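Local coordinates for protein endo-1,3-beta-glucanase (Streptomyces sioyaensis, PDB 3DGT) that probably hydrolyses internal beta-1,3-glucosidic linkages in beta-1,3-glucans, this chain being the family 16 catalytic domain of a longer secreted enzyme, at residues I70-D75 against V242-G247; G43-G46 against V50-M53; A104-P109 against D144-V149; S23-A28 against G83-T88; T179-T184 against H191-E196. All coordinates share one frame; numbering follows the deposited sequence.

Contact 1 of 5, residues I70-D75 against V242-G247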
# COMPACT_ATOMS: atom_id res chain seq x y z
N ILE A 70 7.53 -7.31 7.11
CA ILE A 70 6.87 -6.43 8.07
C ILE A 70 6.02 -7.32 8.97
O ILE A 70 5.06 -7.94 8.50
CB ILE A 70 6.03 -5.30 7.41
CG1 ILE A 70 6.94 -4.37 6.59
CG2 ILE A 70 5.30 -4.52 8.50
CD1 ILE A 70 6.18 -3.29 5.80
N THR A 71 6.40 -7.39 10.25
CA THR A 71 5.80 -8.36 11.16
C THR A 71 5.10 -7.72 12.36
O THR A 71 5.76 -7.11 13.19
CB THR A 71 6.87 -9.33 11.72
OG1 THR A 71 7.70 -9.81 10.65
CG2 THR A 71 6.20 -10.51 12.35
N PRO A 72 3.76 -7.85 12.46
CA PRO A 72 3.08 -7.44 13.69
C PRO A 72 3.52 -8.28 14.89
O PRO A 72 3.70 -9.50 14.76
CB PRO A 72 1.59 -7.71 13.38
CG PRO A 72 1.54 -7.64 11.85
CD PRO A 72 2.81 -8.31 11.42
N ARG A 73 3.71 -7.61 16.02
CA ARG A 73 4.13 -8.28 17.25
C ARG A 73 3.22 -7.87 18.39
O ARG A 73 2.75 -6.73 18.44
CB ARG A 73 5.57 -7.89 17.62
CG ARG A 73 6.62 -8.18 16.56
CD ARG A 73 6.85 -9.67 16.37
NE ARG A 73 7.96 -9.86 15.44
CZ ARG A 73 8.45 -11.05 15.10
NH1 ARG A 73 7.93 -12.16 15.60
NH2 ARG A 73 9.47 -11.12 14.26
N ARG A 74 2.98 -8.79 19.32
CA ARG A 74 2.18 -8.51 20.51
C ARG A 74 3.02 -8.88 21.72
O ARG A 74 3.35 -10.05 21.92
CB ARG A 74 0.90 -9.34 20.47
CG ARG A 74 -0.19 -8.88 21.43
CD ARG A 74 -1.30 -9.93 21.49
NE ARG A 74 -2.51 -9.48 22.18
CZ ARG A 74 -2.72 -9.65 23.48
NH1 ARG A 74 -1.80 -10.24 24.24
NH2 ARG A 74 -3.85 -9.22 24.02
N ASP A 75 3.37 -7.88 22.53
CA ASP A 75 4.24 -8.14 23.67
C ASP A 75 3.46 -8.79 24.82
O ASP A 75 2.23 -8.99 24.73
CB ASP A 75 5.05 -6.88 24.09
CG ASP A 75 4.20 -5.77 24.70
OD1 ASP A 75 3.07 -6.01 25.18
OD2 ASP A 75 4.70 -4.62 24.72
N VAL A 242 1.75 -3.04 7.78
CA VAL A 242 0.70 -3.93 8.26
C VAL A 242 0.06 -3.27 9.48
O VAL A 242 0.63 -3.23 10.57
CB VAL A 242 1.20 -5.37 8.58
CG1 VAL A 242 0.00 -6.24 8.96
CG2 VAL A 242 1.95 -5.98 7.38
N ALA A 243 -1.13 -2.73 9.28
CA ALA A 243 -1.92 -2.19 10.38
C ALA A 243 -2.54 -3.34 11.16
O ALA A 243 -2.71 -4.43 10.63
CB ALA A 243 -2.99 -1.23 9.86
N MET A 244 -2.86 -3.09 12.43
CA MET A 244 -3.59 -4.04 13.26
C MET A 244 -4.87 -3.39 13.78
O MET A 244 -4.82 -2.45 14.57
CB MET A 244 -2.72 -4.49 14.44
CG MET A 244 -3.32 -5.62 15.29
SD MET A 244 -3.74 -7.08 14.32
CE MET A 244 -2.19 -7.21 13.36
N GLY A 245 -6.01 -3.91 13.33
CA GLY A 245 -7.31 -3.37 13.73
C GLY A 245 -7.71 -2.16 12.91
O GLY A 245 -7.18 -1.92 11.83
N GLY A 246 -8.67 -1.40 13.44
CA GLY A 246 -9.17 -0.23 12.74
C GLY A 246 -10.39 -0.51 11.89
O GLY A 246 -10.98 -1.59 11.94
N GLY A 247 -10.74 0.48 11.07
CA GLY A 247 -12.04 0.49 10.40
C GLY A 247 -12.25 -0.59 9.35
O GLY A 247 -13.34 -1.15 9.25
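Inside the beta-jelly-roll sandwich of glycoside hydrolase family 16, Ile70 and Pro72 of the strand 68-74 region pack against Val242 and Met244 at the end of strand 236-244. The two strands are not paired with each other; both bond to strand 80-87, for instance Arg73 to Thr81 and Val242 to Gly83, so what joins them here is apolar side chains. Val242 is the middle piece. With CG1 anti to its backbone N (chi1 -175°), it splits its two methyls between neighbours. CG2 meets CG2 of Ile70 at 3.8 Å, the two side chains running antiparallel alongside one another, and it also lies 3.8 Å from Ile70 O. The other methyl, CG1, reaches CG of Pro72 at 3.6 Å, where valine and pyrrolidine ring cross at about a right angle. All four residues are buried: Tyr119 of strand 119-127 packs on Pro72, Val242 and Met244, while Met266 touches Ile70 and Val242. Bends at both chi2 and chi3 curl the Met244 side chain, and its terminal CE ends 3.8 Å from Pro72 CB.

Contact 2 of 5, residues G43-G46 against V50-M53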
# COMPACT_ATOMS: atom_id res chain seq x y z
N GLY A 43 -4.95 11.05 14.90
CA GLY A 43 -4.73 10.01 15.89
C GLY A 43 -4.91 8.62 15.31
O GLY A 43 -5.74 8.39 14.43
N ASN A 44 -4.11 7.68 15.82
CA ASN A 44 -4.18 6.28 15.41
C ASN A 44 -4.22 6.08 13.90
O ASN A 44 -5.01 5.28 13.37
CB ASN A 44 -5.31 5.57 16.16
CG ASN A 44 -5.09 5.60 17.65
OD1 ASN A 44 -4.21 4.91 18.17
ND2 ASN A 44 -5.80 6.47 18.33
N TRP A 45 -3.34 6.81 13.23
CA TRP A 45 -3.14 6.71 11.78
C TRP A 45 -4.42 6.94 10.99
O TRP A 45 -4.56 6.52 9.84
CB TRP A 45 -2.47 5.37 11.41
CG TRP A 45 -1.11 5.26 12.04
CD1 TRP A 45 -0.76 4.48 13.10
CD2 TRP A 45 0.07 5.98 11.66
NE1 TRP A 45 0.57 4.67 13.41
CE2 TRP A 45 1.10 5.60 12.55
CE3 TRP A 45 0.35 6.93 10.66
CZ2 TRP A 45 2.40 6.09 12.45
CZ3 TRP A 45 1.63 7.44 10.57
CH2 TRP A 45 2.65 7.03 11.47
N GLY A 46 -5.37 7.63 11.63
CA GLY A 46 -6.64 7.97 11.01
C GLY A 46 -7.66 6.85 10.86
O GLY A 46 -8.73 7.08 10.31
N VAL A 50 -4.75 -0.13 16.27
CA VAL A 50 -4.31 -0.15 17.67
C VAL A 50 -2.80 -0.31 17.91
O VAL A 50 -2.34 -0.21 19.05
CB VAL A 50 -5.06 -1.22 18.50
CG1 VAL A 50 -6.58 -0.99 18.43
CG2 VAL A 50 -4.70 -2.63 18.04
N GLU A 51 -2.03 -0.56 16.86
CA GLU A 51 -0.60 -0.79 17.04
C GLU A 51 0.15 0.53 17.15
O GLU A 51 -0.34 1.58 16.72
CB GLU A 51 -0.04 -1.60 15.86
CG GLU A 51 0.38 -0.76 14.64
CD GLU A 51 -0.78 -0.09 13.92
OE1 GLU A 51 -1.89 -0.68 13.88
OE2 GLU A 51 -0.56 1.01 13.36
N SER A 52 1.36 0.44 17.71
CA SER A 52 2.34 1.49 17.57
C SER A 52 3.38 1.02 16.54
O SER A 52 3.89 -0.10 16.65
CB SER A 52 3.00 1.76 18.92
OG SER A 52 3.96 2.80 18.83
N MET A 53 3.66 1.85 15.55
CA MET A 53 4.64 1.50 14.52
C MET A 53 6.04 1.75 15.06
O MET A 53 6.26 2.69 15.84
CB MET A 53 4.38 2.29 13.22
CG MET A 53 3.04 1.98 12.57
SD MET A 53 3.05 0.27 11.99
CE MET A 53 1.57 0.18 11.00
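Trp45, Glu51 and Met53 meet where a tight turn in the loop before strand 52-53 of the jelly roll folds back over that strand. The turn is closed by Gly46 N bonding to Gly43 O at 2.9 Å, with Asn44 and Trp45 both at positive phi, and it delivers the indole to the strand. Glu51 crosses the tryptophan side chain at about a right angle, yet its carboxylate plane is turned only 20° from the ring plane. Its OE2 comes in obliquely, 3.5 Å from Trp45 CD1. OE1 is engaged elsewhere, accepting from Met244 N, which restrains the carboxylate's rotation. OE2 also lies close to OE2 of Glu49, and such a like-charged neighbour may raise the proton affinity of the pair. In Met53, chi1 (-63°) brings CG to the five-membered part of the indole, and the bend at chi2 turns the sulfur away from it toward strand 80-87. The indole N-H is spent on Gly35 O, and Tyr38 meets the ring edge-to-face, so the tryptophan is pinned by more than this strand. Met53 CG lies 3.7 Å from Trp45 NE1 and 4.1 Å from CE2.

Contact 3 of 5, residues A104-P109 against D144-V149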
# COMPACT_ATOMS: atom_id res chain seq x y z
N ALA A 104 4.48 -4.01 -6.59
CA ALA A 104 5.15 -4.78 -5.56
C ALA A 104 4.80 -6.24 -5.71
O ALA A 104 3.67 -6.58 -6.07
CB ALA A 104 4.78 -4.30 -4.16
N ARG A 105 5.76 -7.11 -5.45
CA ARG A 105 5.51 -8.53 -5.41
C ARG A 105 5.61 -8.92 -3.95
O ARG A 105 6.64 -8.67 -3.30
CB ARG A 105 6.51 -9.30 -6.27
CG ARG A 105 6.35 -10.81 -6.23
CD ARG A 105 7.23 -11.46 -7.28
NE ARG A 105 7.01 -12.91 -7.37
CZ ARG A 105 7.84 -13.84 -6.89
NH1 ARG A 105 8.98 -13.50 -6.29
NH2 ARG A 105 7.52 -15.12 -7.02
N LEU A 106 4.53 -9.49 -3.42
CA LEU A 106 4.44 -9.74 -1.98
C LEU A 106 3.52 -10.91 -1.65
O LEU A 106 2.62 -11.26 -2.43
CB LEU A 106 3.99 -8.46 -1.24
CG LEU A 106 2.60 -7.90 -1.55
CD1 LEU A 106 1.52 -8.54 -0.67
CD2 LEU A 106 2.57 -6.38 -1.41
N GLN A 107 3.77 -11.47 -0.47
CA GLN A 107 2.89 -12.46 0.15
C GLN A 107 2.20 -11.75 1.30
O GLN A 107 2.85 -11.17 2.17
CB GLN A 107 3.72 -13.62 0.70
CG GLN A 107 2.89 -14.69 1.40
CD GLN A 107 3.73 -15.76 2.06
OE1 GLN A 107 4.94 -15.59 2.24
NE2 GLN A 107 3.10 -16.88 2.42
N MET A 108 0.87 -11.81 1.32
CA MET A 108 0.13 -11.29 2.47
C MET A 108 0.40 -12.15 3.70
O MET A 108 0.68 -13.34 3.57
CB MET A 108 -1.36 -11.27 2.17
CG MET A 108 -1.76 -10.30 1.07
SD MET A 108 -3.54 -10.36 0.89
CE MET A 108 -3.78 -9.42 -0.63
N PRO A 109 0.31 -11.56 4.91
CA PRO A 109 0.56 -12.35 6.11
C PRO A 109 -0.17 -13.69 6.07
O PRO A 109 -1.38 -13.74 5.86
CB PRO A 109 0.02 -11.46 7.23
CG PRO A 109 0.28 -10.08 6.72
CD PRO A 109 -0.00 -10.16 5.23
N ASP A 144 -4.56 3.04 -3.50
CA ASP A 144 -4.37 1.82 -2.74
C ASP A 144 -4.21 0.67 -3.71
O ASP A 144 -5.18 0.24 -4.33
CB ASP A 144 -5.54 1.59 -1.79
CG ASP A 144 -5.67 2.69 -0.76
OD1 ASP A 144 -4.62 3.12 -0.22
OD2 ASP A 144 -6.80 3.12 -0.46
N ILE A 145 -2.97 0.21 -3.86
CA ILE A 145 -2.65 -0.81 -4.88
C ILE A 145 -2.96 -2.23 -4.39
O ILE A 145 -3.40 -3.10 -5.15
CB ILE A 145 -1.18 -0.69 -5.34
CG1 ILE A 145 -0.87 0.77 -5.73
CG2 ILE A 145 -0.89 -1.65 -6.51
CD1 ILE A 145 0.61 1.00 -6.04
N MET A 146 -2.72 -2.45 -3.09
CA MET A 146 -3.15 -3.66 -2.42
C MET A 146 -3.55 -3.32 -1.00
O MET A 146 -2.77 -2.70 -0.27
CB MET A 146 -2.03 -4.71 -2.42
CG MET A 146 -2.37 -6.06 -1.73
SD MET A 146 -2.50 -6.06 0.10
CE MET A 146 -0.83 -5.58 0.55
N GLU A 147 -4.76 -3.70 -0.62
CA GLU A 147 -5.15 -3.78 0.79
C GLU A 147 -5.81 -5.13 0.99
O GLU A 147 -6.38 -5.71 0.06
CB GLU A 147 -6.14 -2.69 1.18
CG GLU A 147 -5.56 -1.30 1.23
CD GLU A 147 -6.60 -0.31 1.69
OE1 GLU A 147 -7.44 0.07 0.86
OE2 GLU A 147 -6.60 0.07 2.88
N ASN A 148 -5.76 -5.61 2.23
CA ASN A 148 -6.41 -6.84 2.61
C ASN A 148 -6.74 -6.79 4.09
O ASN A 148 -6.07 -6.10 4.86
CB ASN A 148 -5.50 -8.04 2.30
CG ASN A 148 -6.01 -9.33 2.92
OD1 ASN A 148 -5.54 -9.75 3.97
ND2 ASN A 148 -6.99 -9.96 2.26
N VAL A 149 -7.75 -7.54 4.48
CA VAL A 149 -8.05 -7.72 5.90
C VAL A 149 -8.40 -9.17 6.20
O VAL A 149 -8.85 -9.91 5.31
CB VAL A 149 -9.19 -6.79 6.42
CG1 VAL A 149 -8.78 -5.33 6.36
CG2 VAL A 149 -10.50 -7.02 5.63
O HOH W 1 -3.23 -11.81 5.15
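Met108 lays its extended side chain between Met146 and Asn148, and this is the tight part of the contact. Its SD presses on Asn148, 3.3 Å from CB and 3.4 Å from CG. The terminal CE continues to Met146, 3.7 Å from that residue's SD, the two methionines lying side by side but pointing opposite ways. Met146 is bent at chi2 and chi3, which swings its own methyl back toward Leu106. There the fit is looser: Met146 CE stands 4.0 Å from both CD1 and CD2 of Leu106. At the other margin the link passes through a water 2.8 Å from Pro109 O and, in a weak bond, 3.3 Å from Asn148 OD1. The amide is fixed mainly from outside, its ND2 donating to Lys154 O. Strand 99-107 and the 144-149 chain thus face each other across the interior of the sandwich. The chain bulges at Ile145 and Met146, both set opposite Phe123 of strand 119-127: a classic beta bulge. It falls within the Glu-x-Asp-x-x-Glu signature that begins at Glu142 and ends at Glu147, whose side chain starts off away from this packing; in family 16 relatives that bulged strand carries the catalytic carboxylates.

Contact 4 of 5, residues S23-A28 against G83-T88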
# COMPACT_ATOMS: atom_id res chain seq x y z
N SER A 23 18.65 -8.05 8.94
CA SER A 23 19.25 -6.73 8.77
C SER A 23 18.21 -5.66 8.49
O SER A 23 17.05 -5.95 8.17
CB SER A 23 20.35 -6.74 7.69
OG SER A 23 19.82 -6.88 6.38
N SER A 24 18.67 -4.42 8.58
CA SER A 24 17.81 -3.27 8.44
C SER A 24 17.56 -2.89 6.98
O SER A 24 18.39 -3.16 6.11
CB SER A 24 18.37 -2.09 9.25
OG SER A 24 19.60 -1.60 8.71
N VAL A 25 16.42 -2.25 6.73
CA VAL A 25 16.04 -1.75 5.40
C VAL A 25 16.96 -0.60 4.92
O VAL A 25 17.56 0.10 5.74
CB VAL A 25 14.54 -1.34 5.40
CG1 VAL A 25 14.29 -0.03 6.15
CG2 VAL A 25 13.97 -1.27 4.00
N ASN A 26 17.07 -0.42 3.61
CA ASN A 26 17.87 0.67 3.03
C ASN A 26 17.19 2.01 3.21
O ASN A 26 16.25 2.35 2.48
CB ASN A 26 18.14 0.41 1.53
CG ASN A 26 19.14 1.39 0.92
OD1 ASN A 26 19.55 2.37 1.54
ND2 ASN A 26 19.54 1.12 -0.32
N THR A 27 17.68 2.78 4.17
CA THR A 27 17.08 4.07 4.49
C THR A 27 17.46 5.19 3.50
O THR A 27 16.96 6.31 3.61
CB THR A 27 17.37 4.50 5.94
OG1 THR A 27 18.76 4.32 6.22
CG2 THR A 27 16.55 3.67 6.92
N ALA A 28 18.29 4.89 2.50
CA ALA A 28 18.40 5.82 1.37
C ALA A 28 17.08 5.82 0.58
O ALA A 28 16.74 6.83 -0.04
CB ALA A 28 19.56 5.48 0.46
N GLY A 83 5.07 -2.39 11.47
CA GLY A 83 5.92 -1.54 10.64
C GLY A 83 5.13 -0.79 9.59
O GLY A 83 4.10 -1.28 9.10
N ARG A 84 5.63 0.39 9.26
CA ARG A 84 5.05 1.28 8.24
C ARG A 84 6.18 2.12 7.68
O ARG A 84 6.71 3.00 8.37
CB ARG A 84 3.98 2.19 8.86
CG ARG A 84 3.31 3.15 7.89
CD ARG A 84 2.22 3.94 8.60
NE ARG A 84 1.74 5.08 7.81
CZ ARG A 84 0.45 5.36 7.60
NH1 ARG A 84 -0.51 4.59 8.10
NH2 ARG A 84 0.12 6.43 6.87
N ILE A 85 6.59 1.81 6.46
CA ILE A 85 7.69 2.52 5.82
C ILE A 85 7.22 3.23 4.56
O ILE A 85 6.29 2.76 3.90
CB ILE A 85 8.91 1.62 5.53
CG1 ILE A 85 8.58 0.50 4.53
CG2 ILE A 85 9.46 1.06 6.85
CD1 ILE A 85 9.83 -0.28 4.10
N GLU A 86 7.82 4.38 4.27
CA GLU A 86 7.49 5.16 3.07
C GLU A 86 8.73 5.48 2.27
O GLU A 86 9.82 5.64 2.82
CB GLU A 86 6.83 6.50 3.44
CG GLU A 86 5.76 6.41 4.49
CD GLU A 86 5.03 7.72 4.74
OE1 GLU A 86 5.35 8.74 4.10
OE2 GLU A 86 4.14 7.71 5.59
N THR A 87 8.58 5.62 0.96
CA THR A 87 9.73 6.01 0.16
C THR A 87 10.19 7.40 0.57
O THR A 87 9.38 8.29 0.87
CB THR A 87 9.44 5.96 -1.36
OG1 THR A 87 8.25 6.71 -1.66
CG2 THR A 87 9.29 4.52 -1.83
N THR A 88 11.50 7.58 0.61
CA THR A 88 12.06 8.92 0.75
C THR A 88 11.60 9.79 -0.42
O THR A 88 11.31 10.97 -0.24
CB THR A 88 13.59 8.87 0.81
OG1 THR A 88 14.06 8.08 -0.28
CG2 THR A 88 14.05 8.22 2.10
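Val25 and Ile85 join the long loop between strands 9-15 and 30-32 to strand 80-87 of the jelly-roll sandwich, while Thr88 ties down the loop's far end. The inner half is apolar and light in touch. Ile85 places CG1 between its backbone N and carbonyl carbon (chi1 64°) and then runs straight on to CD1, which stretches the side chain toward the loop. Val25 answers with one of its methyls: Val25 CG2 stands 4.3 Å from Ile85 CD1. Trp30 of strand 30-32 touches both side chains, so the pair forms part of a larger apolar cluster, with Phe32 and Phe17 against Val25 and Val60 against Ile85. Further along, the loop is shaped by an Asx turn: Asn26 OD1 accepts the N-H of Ala28 at 3.0 Å, with the donor above the carbonyl plane of the side-chain amide. The carbonyl groups of Thr27 and Ala28 face Thr88, even though Ala28 CB points away from the strand. Thr88, just beyond the end of strand 80-87, uses both its branches: OG1 lies between the backbone N and the carbonyl carbon (chi1 49°), and CG2 is anti to the carbonyl carbon. CG2 packs 3.8 Å from Thr27 O. The hydroxyl is the polar link, with a weak hydrogen bond to Asn29 O, which leaves the bond to Ala28 as its main one. Thr88 OG1 donates to Ala28 O at 3.0 Å, tilted 31° from the carbonyl plane.

Contact 5 of 5, residues T179-T184 against H191-E196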
# COMPACT_ATOMS: atom_id res chain seq x y z
N THR A 179 -10.88 -8.64 -5.57
CA THR A 179 -10.90 -9.89 -6.33
C THR A 179 -9.97 -10.90 -5.67
O THR A 179 -9.02 -10.51 -4.99
CB THR A 179 -10.50 -9.64 -7.81
OG1 THR A 179 -10.92 -10.74 -8.63
CG2 THR A 179 -9.00 -9.43 -7.96
N ALA A 180 -10.25 -12.19 -5.85
CA ALA A 180 -9.38 -13.24 -5.34
C ALA A 180 -8.04 -13.21 -6.07
O ALA A 180 -7.96 -12.83 -7.25
CB ALA A 180 -10.05 -14.60 -5.52
N CYS A 181 -6.97 -13.62 -5.39
CA CYS A 181 -5.70 -13.76 -6.10
C CYS A 181 -5.82 -14.90 -7.10
O CYS A 181 -6.37 -15.95 -6.79
CB CYS A 181 -4.55 -14.00 -5.14
SG CYS A 181 -4.00 -12.50 -4.31
N PRO A 182 -5.35 -14.67 -8.33
CA PRO A 182 -5.30 -15.76 -9.30
C PRO A 182 -4.43 -16.94 -8.86
O PRO A 182 -3.37 -16.75 -8.24
CB PRO A 182 -4.71 -15.09 -10.55
CG PRO A 182 -5.03 -13.65 -10.40
CD PRO A 182 -4.91 -13.39 -8.93
N ASN A 183 -4.92 -18.14 -9.17
CA ASN A 183 -4.20 -19.42 -9.05
C ASN A 183 -4.02 -19.96 -7.64
O ASN A 183 -4.33 -21.13 -7.37
CB ASN A 183 -2.83 -19.37 -9.72
CG ASN A 183 -2.91 -19.05 -11.18
OD1 ASN A 183 -3.56 -19.78 -11.95
ND2 ASN A 183 -2.25 -17.98 -11.59
N THR A 184 -3.47 -19.13 -6.77
CA THR A 184 -3.18 -19.51 -5.39
C THR A 184 -3.70 -18.38 -4.51
O THR A 184 -3.90 -17.25 -4.99
CB THR A 184 -1.67 -19.70 -5.14
OG1 THR A 184 -0.97 -18.48 -5.44
CG2 THR A 184 -1.10 -20.82 -6.01
N HIS A 191 2.40 -12.76 -4.93
CA HIS A 191 1.61 -12.25 -6.04
C HIS A 191 2.11 -10.87 -6.37
O HIS A 191 2.79 -10.24 -5.55
CB HIS A 191 0.12 -12.21 -5.65
CG HIS A 191 -0.49 -13.57 -5.57
ND1 HIS A 191 -0.49 -14.34 -4.42
CD2 HIS A 191 -1.09 -14.32 -6.52
CE1 HIS A 191 -1.08 -15.50 -4.68
NE2 HIS A 191 -1.46 -15.50 -5.94
N THR A 192 1.80 -10.40 -7.57
CA THR A 192 2.26 -9.10 -8.04
C THR A 192 1.07 -8.15 -8.08
O THR A 192 0.03 -8.48 -8.65
CB THR A 192 2.91 -9.25 -9.44
OG1 THR A 192 3.96 -10.22 -9.35
CG2 THR A 192 3.47 -7.97 -9.96
N TYR A 193 1.22 -6.98 -7.46
CA TYR A 193 0.17 -5.97 -7.37
C TYR A 193 0.66 -4.72 -8.07
O TYR A 193 1.71 -4.20 -7.72
CB TYR A 193 -0.16 -5.69 -5.90
CG TYR A 193 -0.59 -6.94 -5.16
CD1 TYR A 193 0.35 -7.77 -4.55
CD2 TYR A 193 -1.93 -7.31 -5.10
CE1 TYR A 193 -0.04 -8.93 -3.91
CE2 TYR A 193 -2.32 -8.47 -4.47
CZ TYR A 193 -1.38 -9.26 -3.86
OH TYR A 193 -1.80 -10.40 -3.23
N THR A 194 -0.11 -4.25 -9.04
CA THR A 194 0.38 -3.22 -9.97
C THR A 194 -0.65 -2.13 -10.19
O THR A 194 -1.85 -2.39 -10.32
CB THR A 194 0.72 -3.85 -11.34
OG1 THR A 194 1.56 -5.00 -11.15
CG2 THR A 194 1.44 -2.86 -12.26
N MET A 195 -0.15 -0.89 -10.22
CA MET A 195 -0.95 0.26 -10.60
C MET A 195 -0.31 0.84 -11.85
O MET A 195 0.88 1.16 -11.84
CB MET A 195 -0.91 1.28 -9.45
CG MET A 195 -1.80 2.51 -9.61
SD MET A 195 -1.21 3.73 -10.83
CE MET A 195 0.40 4.14 -10.20
N GLU A 196 -1.09 0.93 -12.93
CA GLU A 196 -0.66 1.65 -14.12
C GLU A 196 -1.41 2.97 -14.23
O GLU A 196 -2.64 3.01 -14.23
CB GLU A 196 -0.82 0.82 -15.40
CG GLU A 196 -0.44 1.62 -16.66
CD GLU A 196 -0.60 0.83 -17.93
OE1 GLU A 196 0.20 -0.08 -18.18
OE2 GLU A 196 -1.52 1.15 -18.71
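The backbone of residues 179-184 bends over the start of strand 191-198 of the jelly roll, bringing Cys181 and His191 to 7.5 Å between their CA atoms, and it makes a classic gamma turn at Asn183, where Thr184 N bonds to Pro182 O at 2.8 Å. Cys181, disulfide-bonded to Cys186, touches two aromatic side chains of the strand, His191 and Tyr193. It lies over one face of the His191 imidazole. Its CB makes a CH-pi contact 3.7 Å from the ring centroid, and SG stands over the same face at 3.9 Å from the centroid, 11° off the ring normal. Having SG anti to the carbonyl carbon of Cys181 lets the sulfur reach Tyr193 as well. There the approach is oblique to the phenol ring, and the hydroxyl is what it meets: Cys181 SG lies 3.2 Å from Tyr193 OH. Tyr193 in turn packs on Leu106 and Met108, carrying the disulfide's packing on into the sandwich. The edge of the imidazole is used separately from its face. NE2 donates to Pro182 O, which lies close to the ring plane and already accepts from Thr184 N, so this one carbonyl both closes the gamma turn and helps to orient the imidazole. The other ring nitrogen, ND1, makes a weak bond to Gly189 O. The His191 NE2 to Pro182 O bond measures 3.2 Å, bent to 143° at the hydrogen.

Overall arrangement
From the N terminus, contact 4 opens first, at 23-28, and encloses contact 2, a short local closure of the 43-46 turn onto strand 52-53. Contact 1 opens at 70-75 before contact 4 closes at 83-88, so these two cross. Contacts 3 and 5 follow in series, closing at 144-149 and 191-196, each nested in the long loop that contact 1 closes at 242-247. Contacts 1, 2 and 4 touch one another, contact 4 supplying strand 80-87 next to both. Contacts 3 and 5 meet through the neighbouring strands 99-107 and 191-198, their centres about 9 Å apart. Contacts 2 and 5 lie on opposite sides of the chain's centre, their centres about 27 Å apart.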